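Local coordinates for DNA damage response protein Rtt109, putative (Neosartorya fumigata, PDB 5ZB9) that probably transfers the acetyl group of acetyl-CoA to lysines of histone H3 in the nucleus, in nucleosome assembly and the DNA damage response, at residues V23-I28 against H55-S60; E70-G75 against A444-W449; G131-V136 against P326-S331; S201-F206 against L319-N324. All blocks are in the same frame, centred on the assembly; numbering follows the deposited sequence.

Contact 1: V23-I28 against H55-S60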
loop_
_atom_site.group_PDB
_atom_site.type_symbol
_atom_site.label_atom_id
_atom_site.label_comp_id
_atom_site.label_asym_id
_atom_site.label_seq_id
_atom_site.Cartn_x
_atom_site.Cartn_y
_atom_site.Cartn_z
ATOM N N VAL A 23 -15.527 -11.638 13.240
ATOM C CA VAL A 23 -15.453 -10.198 13.027
ATOM C C VAL A 23 -16.481 -9.771 11.993
ATOM O O VAL A 23 -17.047 -10.602 11.285
ATOM C CB VAL A 23 -14.047 -9.757 12.557
ATOM C CG1 VAL A 23 -12.994 -10.104 13.604
ATOM C CG2 VAL A 23 -13.716 -10.399 11.213
ATOM N N THR A 24 -16.717 -8.471 11.903
ATOM C CA THR A 24 -17.602 -7.919 10.887
ATOM C C THR A 24 -16.778 -7.007 9.992
ATOM O O THR A 24 -15.948 -6.245 10.486
ATOM C CB THR A 24 -18.771 -7.132 11.514
ATOM O OG1 THR A 24 -19.533 -8.005 12.356
ATOM C CG2 THR A 24 -19.673 -6.535 10.443
ATOM N N ILE A 25 -16.992 -7.088 8.682
ATOM C CA ILE A 25 -16.233 -6.259 7.760
ATOM C C ILE A 25 -17.122 -5.352 6.921
ATOM O O ILE A 25 -18.225 -5.724 6.509
ATOM C CB ILE A 25 -15.358 -7.117 6.815
ATOM C CG1 ILE A 25 -16.220 -8.089 6.010
ATOM C CG2 ILE A 25 -14.327 -7.866 7.609
ATOM C CD1 ILE A 25 -15.488 -8.733 4.877
ATOM N N ARG A 26 -16.630 -4.144 6.687
ATOM C CA ARG A 26 -17.270 -3.228 5.766
ATOM C C ARG A 26 -16.199 -2.694 4.827
ATOM O O ARG A 26 -15.273 -1.985 5.226
ATOM C CB ARG A 26 -17.990 -2.101 6.513
ATOM C CG ARG A 26 -19.154 -2.611 7.364
ATOM C CD ARG A 26 -19.830 -1.522 8.203
ATOM N NE ARG A 26 -21.006 -2.046 8.896
ATOM C CZ ARG A 26 -20.988 -2.566 10.121
ATOM N NH1 ARG A 26 -19.856 -2.623 10.807
ATOM N NH2 ARG A 26 -22.105 -3.028 10.663
ATOM N N HIS A 27 -16.318 -3.086 3.572
ATOM C CA HIS A 27 -15.397 -2.689 2.544
ATOM C C HIS A 27 -16.109 -1.688 1.639
ATOM O O HIS A 27 -17.068 -2.032 0.954
ATOM C CB HIS A 27 -14.927 -3.931 1.778
ATOM C CG HIS A 27 -14.129 -3.632 0.549
ATOM N ND1 HIS A 27 -13.947 -4.558 -0.455
ATOM C CD2 HIS A 27 -13.468 -2.518 0.157
ATOM C CE1 HIS A 27 -13.209 -4.026 -1.413
ATOM N NE2 HIS A 27 -12.909 -2.787 -1.067
ATOM N N ILE A 28 -15.675 -0.437 1.651
ATOM C CA ILE A 28 -16.286 0.516 0.747
ATOM C C ILE A 28 -15.239 0.966 -0.251
ATOM O O ILE A 28 -14.055 1.008 0.060
ATOM C CB ILE A 28 -16.905 1.726 1.493
ATOM C CG1 ILE A 28 -15.837 2.548 2.199
ATOM C CG2 ILE A 28 -17.958 1.258 2.508
ATOM C CD1 ILE A 28 -16.401 3.774 2.866
ATOM N N HIS A 55 -10.093 2.281 -1.777
ATOM C CA HIS A 55 -10.646 1.164 -1.019
ATOM C C HIS A 55 -10.438 1.378 0.463
ATOM O O HIS A 55 -9.347 1.747 0.895
ATOM C CB HIS A 55 -9.998 -0.157 -1.416
ATOM C CG HIS A 55 -10.302 -0.584 -2.812
ATOM N ND1 HIS A 55 -11.380 -1.383 -3.123
ATOM C CD2 HIS A 55 -9.665 -0.336 -3.979
ATOM C CE1 HIS A 55 -11.395 -1.606 -4.425
ATOM N NE2 HIS A 55 -10.363 -0.984 -4.968
ATOM N N PHE A 56 -11.478 1.127 1.246
ATOM C CA PHE A 56 -11.347 1.199 2.689
ATOM C C PHE A 56 -12.035 0.021 3.361
ATOM O O PHE A 56 -13.188 -0.284 3.079
ATOM C CB PHE A 56 -11.918 2.507 3.221
ATOM C CG PHE A 56 -11.837 2.623 4.709
ATOM C CD1 PHE A 56 -10.626 2.873 5.328
ATOM C CD2 PHE A 56 -12.967 2.470 5.491
ATOM C CE1 PHE A 56 -10.546 2.969 6.699
ATOM C CE2 PHE A 56 -12.892 2.568 6.857
ATOM C CZ PHE A 56 -11.681 2.816 7.466
ATOM N N LEU A 57 -11.312 -0.645 4.249
ATOM C CA LEU A 57 -11.859 -1.764 4.986
ATOM C C LEU A 57 -11.882 -1.440 6.465
ATOM O O LEU A 57 -10.834 -1.181 7.061
ATOM C CB LEU A 57 -11.039 -3.037 4.743
ATOM C CG LEU A 57 -11.358 -4.230 5.656
ATOM C CD1 LEU A 57 -12.764 -4.767 5.394
ATOM C CD2 LEU A 57 -10.324 -5.340 5.499
ATOM N N ALA A 58 -13.075 -1.444 7.050
ATOM C CA ALA A 58 -13.216 -1.344 8.497
ATOM C C ALA A 58 -13.580 -2.703 9.063
ATOM O O ALA A 58 -14.456 -3.405 8.538
ATOM C CB ALA A 58 -14.258 -0.309 8.874
ATOM N N VAL A 59 -12.893 -3.084 10.129
ATOM C CA VAL A 59 -13.137 -4.370 10.748
ATOM C C VAL A 59 -13.573 -4.145 12.182
ATOM O O VAL A 59 -12.938 -3.399 12.922
ATOM C CB VAL A 59 -11.892 -5.276 10.708
ATOM C CG1 VAL A 59 -12.211 -6.642 11.304
ATOM C CG2 VAL A 59 -11.384 -5.412 9.274
ATOM N N SER A 60 -14.673 -4.778 12.562
ATOM C CA SER A 60 -15.196 -4.608 13.905
ATOM C C SER A 60 -15.491 -5.951 14.542
ATOM O O SER A 60 -15.548 -6.980 13.867
ATOM C CB SER A 60 -16.455 -3.734 13.891
ATOM O OG SER A 60 -17.406 -4.234 12.965
HETATM O O HOH W 1 -16.952 -3.236 10.247
#
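Thr24 and Ser60, Arg26 and Ala58, and Ile28 and Phe56 form three hydrogen-bonded antiparallel pairs, each closed by two backbone bonds; at the first, Thr24 N lies 2.7 Å from Ser60 O. Between them, Ile25 with Val59 and His27 with Leu57 are non-hydrogen-bonded pairs, where CA-H groups approach carbonyl oxygens. A side-chain hydrogen bond joins the ends of the segments: His27 NE2 and His55 ND1 are 2.9 Å apart, and either nitrogen could be the donor. The two imidazoles meet at their edges, neither ring over the other, with planes turned by 37°. His27 brings its ring there because CG is anti to the backbone N (chi1 171°). Strands 22-35 and 50-61 are neighbours in the large mixed sheet of the acetyltransferase domain, with helices on both faces. The face bearing Ile25, His27, Leu57 and Val59 is covered by helix 111-127, whose Phe119 sets its ring edge-to-face with His27. Here Leu57 CD1 reaches Ile25 CB at 3.8 Å, and Val59 CG2 lies beside Ile25 CG2 at 4.2 Å. On the face of Arg26, Ala58 and Phe56, helices 421-432 and 439-457 pack; Ile28 CG1 runs alongside Phe56 CB, 4.1 Å away, near the rim of the phenyl ring. A water links backbone and side chains here: it donates to Ala58 O and to Ser60 OG (2.9 Å) and weakly accepts from Arg26 NH1. Glu70 OE1 takes both side chains, in a salt bridge with Arg26 NH1 and a hydrogen bond with Ser60 OG.

Contact 2: E70-G75 against A444-W449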
loop_
_atom_site.group_PDB
_atom_site.type_symbol
_atom_site.label_atom_id
_atom_site.label_comp_id
_atom_site.label_asym_id
_atom_site.label_seq_id
_atom_site.Cartn_x
_atom_site.Cartn_y
_atom_site.Cartn_z
ATOM N N GLU A 70 -21.288 -3.187 18.088
ATOM C CA GLU A 70 -20.035 -3.423 17.391
ATOM C C GLU A 70 -18.999 -2.413 17.857
ATOM O O GLU A 70 -19.344 -1.277 18.187
ATOM C CB GLU A 70 -20.212 -3.309 15.875
ATOM C CG GLU A 70 -20.969 -4.444 15.220
ATOM C CD GLU A 70 -21.075 -4.261 13.715
ATOM O OE1 GLU A 70 -20.127 -3.705 13.113
ATOM O OE2 GLU A 70 -22.113 -4.657 13.133
ATOM N N VAL A 71 -17.730 -2.807 17.884
ATOM C CA VAL A 71 -16.675 -1.802 17.973
ATOM C C VAL A 71 -15.601 -2.052 16.914
ATOM O O VAL A 71 -15.084 -3.163 16.764
ATOM C CB VAL A 71 -16.040 -1.739 19.387
ATOM C CG1 VAL A 71 -15.359 -3.045 19.769
ATOM C CG2 VAL A 71 -15.077 -0.570 19.475
ATOM N N ILE A 72 -15.293 -1.007 16.158
ATOM C CA ILE A 72 -14.241 -1.071 15.156
ATOM C C ILE A 72 -12.889 -1.341 15.808
ATOM O O ILE A 72 -12.517 -0.681 16.772
ATOM C CB ILE A 72 -14.174 0.236 14.345
ATOM C CG1 ILE A 72 -15.370 0.334 13.401
ATOM C CG2 ILE A 72 -12.877 0.317 13.561
ATOM C CD1 ILE A 72 -15.456 1.661 12.693
ATOM N N ILE A 73 -12.152 -2.312 15.282
ATOM C CA ILE A 73 -10.831 -2.614 15.819
ATOM C C ILE A 73 -9.697 -2.253 14.862
ATOM O O ILE A 73 -8.542 -2.157 15.273
ATOM C CB ILE A 73 -10.697 -4.100 16.177
ATOM C CG1 ILE A 73 -10.883 -4.961 14.927
ATOM C CG2 ILE A 73 -11.688 -4.470 17.261
ATOM C CD1 ILE A 73 -10.334 -6.354 15.067
ATOM N N PHE A 74 -10.019 -2.045 13.592
ATOM C CA PHE A 74 -8.980 -1.850 12.598
ATOM C C PHE A 74 -9.523 -1.172 11.358
ATOM O O PHE A 74 -10.644 -1.436 10.941
ATOM C CB PHE A 74 -8.346 -3.192 12.227
ATOM C CG PHE A 74 -7.125 -3.071 11.359
ATOM C CD1 PHE A 74 -5.956 -2.504 11.855
ATOM C CD2 PHE A 74 -7.133 -3.545 10.055
ATOM C CE1 PHE A 74 -4.816 -2.394 11.058
ATOM C CE2 PHE A 74 -6.001 -3.446 9.256
ATOM C CZ PHE A 74 -4.840 -2.869 9.758
ATOM N N GLY A 75 -8.723 -0.292 10.774
ATOM C CA GLY A 75 -9.096 0.360 9.536
ATOM C C GLY A 75 -7.911 0.423 8.593
ATOM O O GLY A 75 -6.799 0.777 9.000
ATOM N N ALA A 444 -20.180 3.631 20.294
ATOM C CA ALA A 444 -21.144 4.583 19.763
ATOM C C ALA A 444 -20.688 5.120 18.411
ATOM O O ALA A 444 -21.492 5.301 17.492
ATOM C CB ALA A 444 -21.356 5.724 20.744
ATOM N N SER A 445 -19.391 5.381 18.296
ATOM C CA SER A 445 -18.830 5.889 17.052
ATOM C C SER A 445 -18.992 4.861 15.934
ATOM O O SER A 445 -19.289 5.216 14.793
ATOM C CB SER A 445 -17.359 6.249 17.241
ATOM O OG SER A 445 -17.209 7.336 18.132
ATOM N N THR A 446 -18.813 3.588 16.286
ATOM C CA THR A 446 -18.947 2.485 15.342
ATOM C C THR A 446 -20.365 2.383 14.772
ATOM O O THR A 446 -20.550 2.377 13.548
ATOM C CB THR A 446 -18.568 1.145 16.001
ATOM O OG1 THR A 446 -17.179 1.160 16.339
ATOM C CG2 THR A 446 -18.827 -0.009 15.057
ATOM N N LYS A 447 -21.358 2.303 15.655
ATOM C CA LYS A 447 -22.757 2.290 15.236
ATOM C C LYS A 447 -23.090 3.489 14.356
ATOM O O LYS A 447 -23.805 3.370 13.362
ATOM C CB LYS A 447 -23.679 2.268 16.453
ATOM C CG LYS A 447 -25.153 2.415 16.113
ATOM C CD LYS A 447 -26.013 2.144 17.330
ATOM C CE LYS A 447 -27.490 2.241 17.004
ATOM N NZ LYS A 447 -28.327 1.823 18.165
ATOM N N ALA A 448 -22.553 4.644 14.720
ATOM C CA ALA A 448 -22.814 5.870 13.979
ATOM C C ALA A 448 -22.229 5.819 12.572
ATOM O O ALA A 448 -22.908 6.164 11.603
ATOM C CB ALA A 448 -22.264 7.074 14.743
ATOM N N TRP A 449 -20.971 5.397 12.455
ATOM C CA TRP A 449 -20.324 5.322 11.146
ATOM C C TRP A 449 -20.988 4.260 10.256
ATOM O O TRP A 449 -21.134 4.454 9.050
ATOM C CB TRP A 449 -18.826 5.029 11.293
ATOM C CG TRP A 449 -18.100 4.985 9.965
ATOM C CD1 TRP A 449 -17.726 6.051 9.194
ATOM C CD2 TRP A 449 -17.672 3.815 9.257
ATOM N NE1 TRP A 449 -17.098 5.616 8.052
ATOM C CE2 TRP A 449 -17.050 4.248 8.067
ATOM C CE3 TRP A 449 -17.755 2.443 9.516
ATOM C CZ2 TRP A 449 -16.514 3.357 7.135
ATOM C CZ3 TRP A 449 -17.226 1.558 8.584
ATOM C CH2 TRP A 449 -16.614 2.019 7.411
#
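Thr446 and Ile72 make the polar link: Ile72 N donates to Thr446 OG1 at 2.9 Å, with an angle of 163° at the hydrogen. The hydroxyl stands beside its own backbone N (chi1 -65°), which turns it to the strand while it also hydrogen-bonds Ala442 O one helical turn earlier. Two partners therefore hold this buried oxygen, and a strand N-H is satisfied by a helix side chain. Close by, Glu70 OE2 forms a salt bridge with Arg465. Van der Waals contact surrounds the Thr446 bond. The methyl CG2 of Thr446 packs on Glu70 CB at 3.7 Å and lies close to Glu70 O, while Val71 CA comes up beside OG1, 3.4 Å away. The axes of strand 71-75 and helix 444-449 pass 7.1 Å apart at closest, at 92° to each other. Helix 439-457 lies against the mixed sheet of the acetyltransferase domain, on the side where Trp449 also touches Ala58. Just beyond, strand 71-82 has a classic beta bulge, with Ile73 and Phe74 together opposite Val59 of strand 50-61. The apolar part of the contact belongs to Ile72, which points to the helix from the start of the strand. Its CG1 passes 3.8 Å from Thr446 CG2, and its end methyl CD1 touches Trp449 CE3 at 4.0 Å, the two side chains crossing at about a right angle. Trp449 is fixed on its polar side by a hydrogen bond from NE1 to Ala427 O, and Leu431 of the same helix 421-432 touches both Ile72 and the indole.

Contact 3: G131-V136 against P326-S331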
loop_
_atom_site.group_PDB
_atom_site.type_symbol
_atom_site.label_atom_id
_atom_site.label_comp_id
_atom_site.label_asym_id
_atom_site.label_seq_id
_atom_site.Cartn_x
_atom_site.Cartn_y
_atom_site.Cartn_z
ATOM N N GLY A 131 -0.543 -9.663 -18.524
ATOM C CA GLY A 131 0.600 -9.017 -19.140
ATOM C C GLY A 131 1.029 -7.684 -18.538
ATOM O O GLY A 131 2.023 -7.107 -18.973
ATOM N N VAL A 132 0.297 -7.190 -17.542
ATOM C CA VAL A 132 0.619 -5.900 -16.934
ATOM C C VAL A 132 1.255 -6.042 -15.551
ATOM O O VAL A 132 0.670 -6.638 -14.645
ATOM C CB VAL A 132 -0.631 -5.018 -16.813
ATOM C CG1 VAL A 132 -0.298 -3.716 -16.082
ATOM C CG2 VAL A 132 -1.214 -4.741 -18.192
ATOM N N ARG A 133 2.455 -5.492 -15.403
ATOM C CA ARG A 133 3.151 -5.465 -14.120
ATOM C C ARG A 133 2.281 -4.854 -13.011
ATOM O O ARG A 133 1.596 -3.846 -13.227
ATOM C CB ARG A 133 4.466 -4.688 -14.256
ATOM C CG ARG A 133 5.331 -4.699 -13.013
ATOM C CD ARG A 133 6.717 -4.145 -13.290
ATOM N NE ARG A 133 7.588 -5.137 -13.911
ATOM C CZ ARG A 133 8.233 -4.959 -15.059
ATOM N NH1 ARG A 133 8.109 -3.815 -15.721
ATOM N NH2 ARG A 133 9.005 -5.923 -15.543
ATOM N N LEU A 134 2.288 -5.486 -11.837
ATOM C CA LEU A 134 1.548 -4.985 -10.681
ATOM C C LEU A 134 2.473 -4.780 -9.478
ATOM O O LEU A 134 3.337 -5.614 -9.186
ATOM C CB LEU A 134 0.412 -5.935 -10.306
ATOM C CG LEU A 134 -0.509 -5.461 -9.174
ATOM C CD1 LEU A 134 -1.922 -5.926 -9.437
ATOM C CD2 LEU A 134 -0.045 -5.946 -7.797
ATOM N N MET A 135 2.272 -3.673 -8.774
ATOM C CA MET A 135 3.102 -3.326 -7.628
ATOM C C MET A 135 2.279 -3.087 -6.361
ATOM O O MET A 135 1.245 -2.414 -6.396
ATOM C CB MET A 135 3.930 -2.082 -7.947
ATOM C CG MET A 135 4.711 -1.557 -6.771
ATOM S SD MET A 135 5.874 -0.264 -7.229
ATOM C CE MET A 135 4.782 1.142 -7.403
ATOM N N VAL A 136 2.732 -3.655 -5.248
ATOM C CA VAL A 136 2.197 -3.288 -3.946
ATOM C C VAL A 136 3.230 -2.423 -3.251
ATOM O O VAL A 136 4.405 -2.773 -3.197
ATOM C CB VAL A 136 1.861 -4.509 -3.072
ATOM C CG1 VAL A 136 1.319 -4.059 -1.716
ATOM C CG2 VAL A 136 0.860 -5.394 -3.775
ATOM N N PRO A 326 2.477 -13.876 -15.823
ATOM C CA PRO A 326 2.986 -14.744 -16.889
ATOM C C PRO A 326 3.126 -14.004 -18.217
ATOM O O PRO A 326 2.212 -13.291 -18.633
ATOM C CB PRO A 326 1.927 -15.847 -16.978
ATOM C CG PRO A 326 1.305 -15.882 -15.619
ATOM C CD PRO A 326 1.283 -14.450 -15.171
ATOM N N GLY A 327 4.274 -14.166 -18.865
ATOM C CA GLY A 327 4.550 -13.465 -20.105
ATOM C C GLY A 327 5.384 -12.235 -19.827
ATOM O O GLY A 327 5.527 -11.351 -20.669
ATOM N N LEU A 328 5.940 -12.187 -18.623
ATOM C CA LEU A 328 6.721 -11.045 -18.174
ATOM C C LEU A 328 7.736 -11.514 -17.137
ATOM O O LEU A 328 7.381 -12.206 -16.179
ATOM C CB LEU A 328 5.804 -9.961 -17.595
ATOM C CG LEU A 328 6.148 -8.484 -17.824
ATOM C CD1 LEU A 328 6.183 -8.149 -19.312
ATOM C CD2 LEU A 328 5.155 -7.581 -17.092
ATOM N N VAL A 329 9.003 -11.168 -17.351
ATOM C CA VAL A 329 10.056 -11.450 -16.380
ATOM C C VAL A 329 10.578 -10.124 -15.843
ATOM O O VAL A 329 10.266 -9.067 -16.398
ATOM C CB VAL A 329 11.213 -12.262 -16.993
ATOM C CG1 VAL A 329 10.737 -13.649 -17.386
ATOM C CG2 VAL A 329 11.799 -11.529 -18.190
ATOM N N ASN A 330 11.373 -10.173 -14.776
ATOM C CA ASN A 330 11.861 -8.944 -14.153
ATOM C C ASN A 330 12.980 -8.252 -14.948
ATOM O O ASN A 330 13.467 -7.197 -14.543
ATOM C CB ASN A 330 12.331 -9.220 -12.719
ATOM C CG ASN A 330 13.588 -10.062 -12.664
ATOM O OD1 ASN A 330 13.854 -10.872 -13.552
ATOM N ND2 ASN A 330 14.367 -9.879 -11.607
ATOM N N SER A 331 13.369 -8.836 -16.080
ATOM C CA SER A 331 14.389 -8.239 -16.945
ATOM C C SER A 331 13.760 -7.347 -18.023
ATOM O O SER A 331 14.436 -6.501 -18.617
ATOM C CB SER A 331 15.251 -9.329 -17.597
ATOM O OG SER A 331 14.576 -9.950 -18.681
#
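Leu328 sets its methyl CD2 over one face of the Arg133 guanidinium and against the foot of the same side chain, 4.1 Å from Arg133 CB. The same methyl meets the backbone, at 3.7 Å from Gly131 O and 3.8 Å from Arg133 N, so a single leucine branch spans the turn that leads into the strand. Arg133 leaves the backbone with CG anti to N (chi1 -175°), then bends at chi3 (-81°), which brings the guanidinium toward the backbone of Val329. Its NH2 lies 3.5 Å from Val329 O, which sits at the edge of the group and in its plane. Here the loop that follows strand 317-324 folds back over the chain leading into the neighbouring antiparallel strand 133-140, away from the residues that bind CoA. The guanidinium is hydrogen-bonded nearby, NE to Asn324 OD1 and NH2 to Val332 O, bonds that probably fix its tilt beneath Leu328. Just before Leu328, Gly327 has backbone angles at which a side chain would be jammed against the carbonyl O of Pro326. Val329 turns away from the strand and packs instead on helix 193-198.

Contact 4: S201-F206 against L319-N324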
loop_
_atom_site.group_PDB
_atom_site.type_symbol
_atom_site.label_atom_id
_atom_site.label_comp_id
_atom_site.label_asym_id
_atom_site.label_seq_id
_atom_site.Cartn_x
_atom_site.Cartn_y
_atom_site.Cartn_z
ATOM N N SER A 201 3.712 -16.690 -12.813
ATOM C CA SER A 201 3.659 -15.419 -12.097
ATOM C C SER A 201 4.783 -15.350 -11.064
ATOM O O SER A 201 4.910 -16.238 -10.206
ATOM C CB SER A 201 2.303 -15.241 -11.422
ATOM O OG SER A 201 1.677 -14.051 -11.867
ATOM N N SER A 202 5.605 -14.307 -11.148
ATOM C CA SER A 202 6.761 -14.196 -10.260
ATOM C C SER A 202 6.827 -12.847 -9.549
ATOM O O SER A 202 6.151 -11.893 -9.944
ATOM C CB SER A 202 8.053 -14.442 -11.045
ATOM O OG SER A 202 8.187 -13.514 -12.102
ATOM N N ALA A 203 7.653 -12.772 -8.506
ATOM C CA ALA A 203 7.713 -11.570 -7.678
ATOM C C ALA A 203 8.970 -11.468 -6.826
ATOM O O ALA A 203 9.554 -12.476 -6.419
ATOM C CB ALA A 203 6.487 -11.498 -6.780
ATOM N N THR A 204 9.358 -10.227 -6.545
ATOM C CA THR A 204 10.433 -9.914 -5.608
ATOM C C THR A 204 9.981 -8.736 -4.739
ATOM O O THR A 204 9.218 -7.873 -5.197
ATOM C CB THR A 204 11.761 -9.567 -6.349
ATOM O OG1 THR A 204 12.112 -10.637 -7.236
ATOM C CG2 THR A 204 12.921 -9.337 -5.362
ATOM N N ALA A 205 10.432 -8.706 -3.488
ATOM C CA ALA A 205 10.134 -7.594 -2.588
ATOM C C ALA A 205 11.364 -6.712 -2.420
ATOM O O ALA A 205 12.480 -7.216 -2.235
ATOM C CB ALA A 205 9.657 -8.110 -1.239
ATOM N N PHE A 206 11.159 -5.400 -2.490
ATOM C CA PHE A 206 12.253 -4.429 -2.381
ATOM C C PHE A 206 12.039 -3.517 -1.182
ATOM O O PHE A 206 10.933 -3.007 -0.967
ATOM C CB PHE A 206 12.370 -3.592 -3.661
ATOM C CG PHE A 206 12.642 -4.405 -4.905
ATOM C CD1 PHE A 206 11.603 -5.007 -5.602
ATOM C CD2 PHE A 206 13.939 -4.559 -5.381
ATOM C CE1 PHE A 206 11.852 -5.749 -6.741
ATOM C CE2 PHE A 206 14.200 -5.305 -6.527
ATOM C CZ PHE A 206 13.158 -5.901 -7.210
ATOM N N LEU A 319 8.664 0.289 0.867
ATOM C CA LEU A 319 8.512 -1.078 0.406
ATOM C C LEU A 319 7.823 -1.165 -0.962
ATOM O O LEU A 319 6.796 -0.525 -1.197
ATOM C CB LEU A 319 7.732 -1.867 1.447
ATOM C CG LEU A 319 7.649 -3.369 1.258
ATOM C CD1 LEU A 319 9.041 -3.931 1.382
ATOM C CD2 LEU A 319 6.778 -3.961 2.326
ATOM N N TRP A 320 8.405 -1.946 -1.866
ATOM C CA TRP A 320 7.780 -2.221 -3.151
ATOM C C TRP A 320 7.780 -3.720 -3.386
ATOM O O TRP A 320 8.836 -4.349 -3.431
ATOM C CB TRP A 320 8.503 -1.503 -4.301
ATOM C CG TRP A 320 8.721 -0.051 -4.043
ATOM C CD1 TRP A 320 7.854 0.972 -4.311
ATOM C CD2 TRP A 320 9.874 0.548 -3.442
ATOM N NE1 TRP A 320 8.402 2.167 -3.922
ATOM C CE2 TRP A 320 9.639 1.937 -3.385
ATOM C CE3 TRP A 320 11.082 0.044 -2.950
ATOM C CZ2 TRP A 320 10.568 2.830 -2.849
ATOM C CZ3 TRP A 320 12.010 0.935 -2.423
ATOM C CH2 TRP A 320 11.746 2.312 -2.377
ATOM N N LEU A 321 6.591 -4.294 -3.501
ATOM C CA LEU A 321 6.468 -5.669 -3.931
ATOM C C LEU A 321 6.136 -5.654 -5.412
ATOM O O LEU A 321 5.067 -5.181 -5.807
ATOM C CB LEU A 321 5.391 -6.404 -3.134
ATOM C CG LEU A 321 5.023 -7.785 -3.680
ATOM C CD1 LEU A 321 6.209 -8.750 -3.573
ATOM C CD2 LEU A 321 3.801 -8.325 -2.961
ATOM N N VAL A 322 7.058 -6.132 -6.240
ATOM C CA VAL A 322 6.840 -6.081 -7.685
ATOM C C VAL A 322 6.516 -7.464 -8.244
ATOM O O VAL A 322 7.331 -8.399 -8.160
ATOM C CB VAL A 322 8.058 -5.496 -8.433
ATOM C CG1 VAL A 322 7.786 -5.433 -9.929
ATOM C CG2 VAL A 322 8.399 -4.114 -7.893
ATOM N N ILE A 323 5.317 -7.575 -8.810
ATOM C CA ILE A 323 4.800 -8.835 -9.330
ATOM C C ILE A 323 4.796 -8.854 -10.859
ATOM O O ILE A 323 4.172 -8.010 -11.502
ATOM C CB ILE A 323 3.370 -9.102 -8.814
ATOM C CG1 ILE A 323 3.383 -9.278 -7.292
ATOM C CG2 ILE A 323 2.757 -10.319 -9.512
ATOM C CD1 ILE A 323 2.012 -9.272 -6.652
ATOM N N ASN A 324 5.498 -9.821 -11.439
ATOM C CA ASN A 324 5.527 -9.953 -12.892
ATOM C C ASN A 324 4.688 -11.138 -13.323
ATOM O O ASN A 324 5.044 -12.287 -13.063
ATOM C CB ASN A 324 6.964 -10.086 -13.399
ATOM C CG ASN A 324 7.788 -8.842 -13.125
ATOM O OD1 ASN A 324 7.557 -7.796 -13.722
ATOM N ND2 ASN A 324 8.748 -8.947 -12.209
#
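Phe206 and Trp320 face each other as a hydrogen-bonded antiparallel pair, with Phe206 N 2.7 Å from Trp320 O. The phenyl ring stands beside its own backbone N (chi1 -60°) and presents its edge, in plane, to that same oxygen, CD1 being 3.6 Å from Trp320 O. Further along the ring, CE1 meets Val322 CG2 at 4.0 Å, the two side chains crossing obliquely. The indole of Trp320 puts CE3 3.9 Å from Phe206 CB. The backbone pairing repeats at Thr204 with Val322 and at Ser202 with Asn324, where Asn324 N donates to Ser202 O. On the other face the side chains are slimmer on strand 202-208: Ala203 CB lies against Ile323 CG1 at 3.9 Å, and Leu321 CD1 packs 4.2 Å from Ala205 CB. Strand 317-324 is an inner strand of the mixed sheet, antiparallel to both neighbours, 202-208 and 133-140. Helix 162-177 covers the Ala205 and Leu321 face through Ile176 and Leu177. Leu319 touches Ile173 of that helix; the Leu319 side chain is about 9 Å from those of Trp168 and Arg171, which bind CoA in another structure of this protein. In the next shell Glu183 gathers Ser202 OG, Thr204 OG1 and Asn324 ND2 by hydrogen bonds, tying both strands to one carboxylate, while Arg133 takes Asn324 OD1. The Trp320 ring is held by an edge-to-face contact with Tyr239 and by a hydrogen bond from NE1 to the acetyl oxygen of the modified lysine at position 264.

From the N terminus, contact 1 closes first, pairing strand 22-35 with 50-61. The chain then enters strand 71-82, next in the sheet, where contact 2 opens; it closes only at helix 439-457, so its long loop encloses contacts 3 and 4. Of these, contact 3 opens at strand 133-140 and ends after strand 317-324, and contact 4 lies wholly within it. The contacts form two touching couples: 1 with 2, centres 10 Å apart, through Arg26 and Glu70, and 3 with 4, centres 9 Å apart, through Arg133 and Asn324. Contacts 2 and 4 lie on opposite sides of the chain's centre, joined by the one mixed sheet.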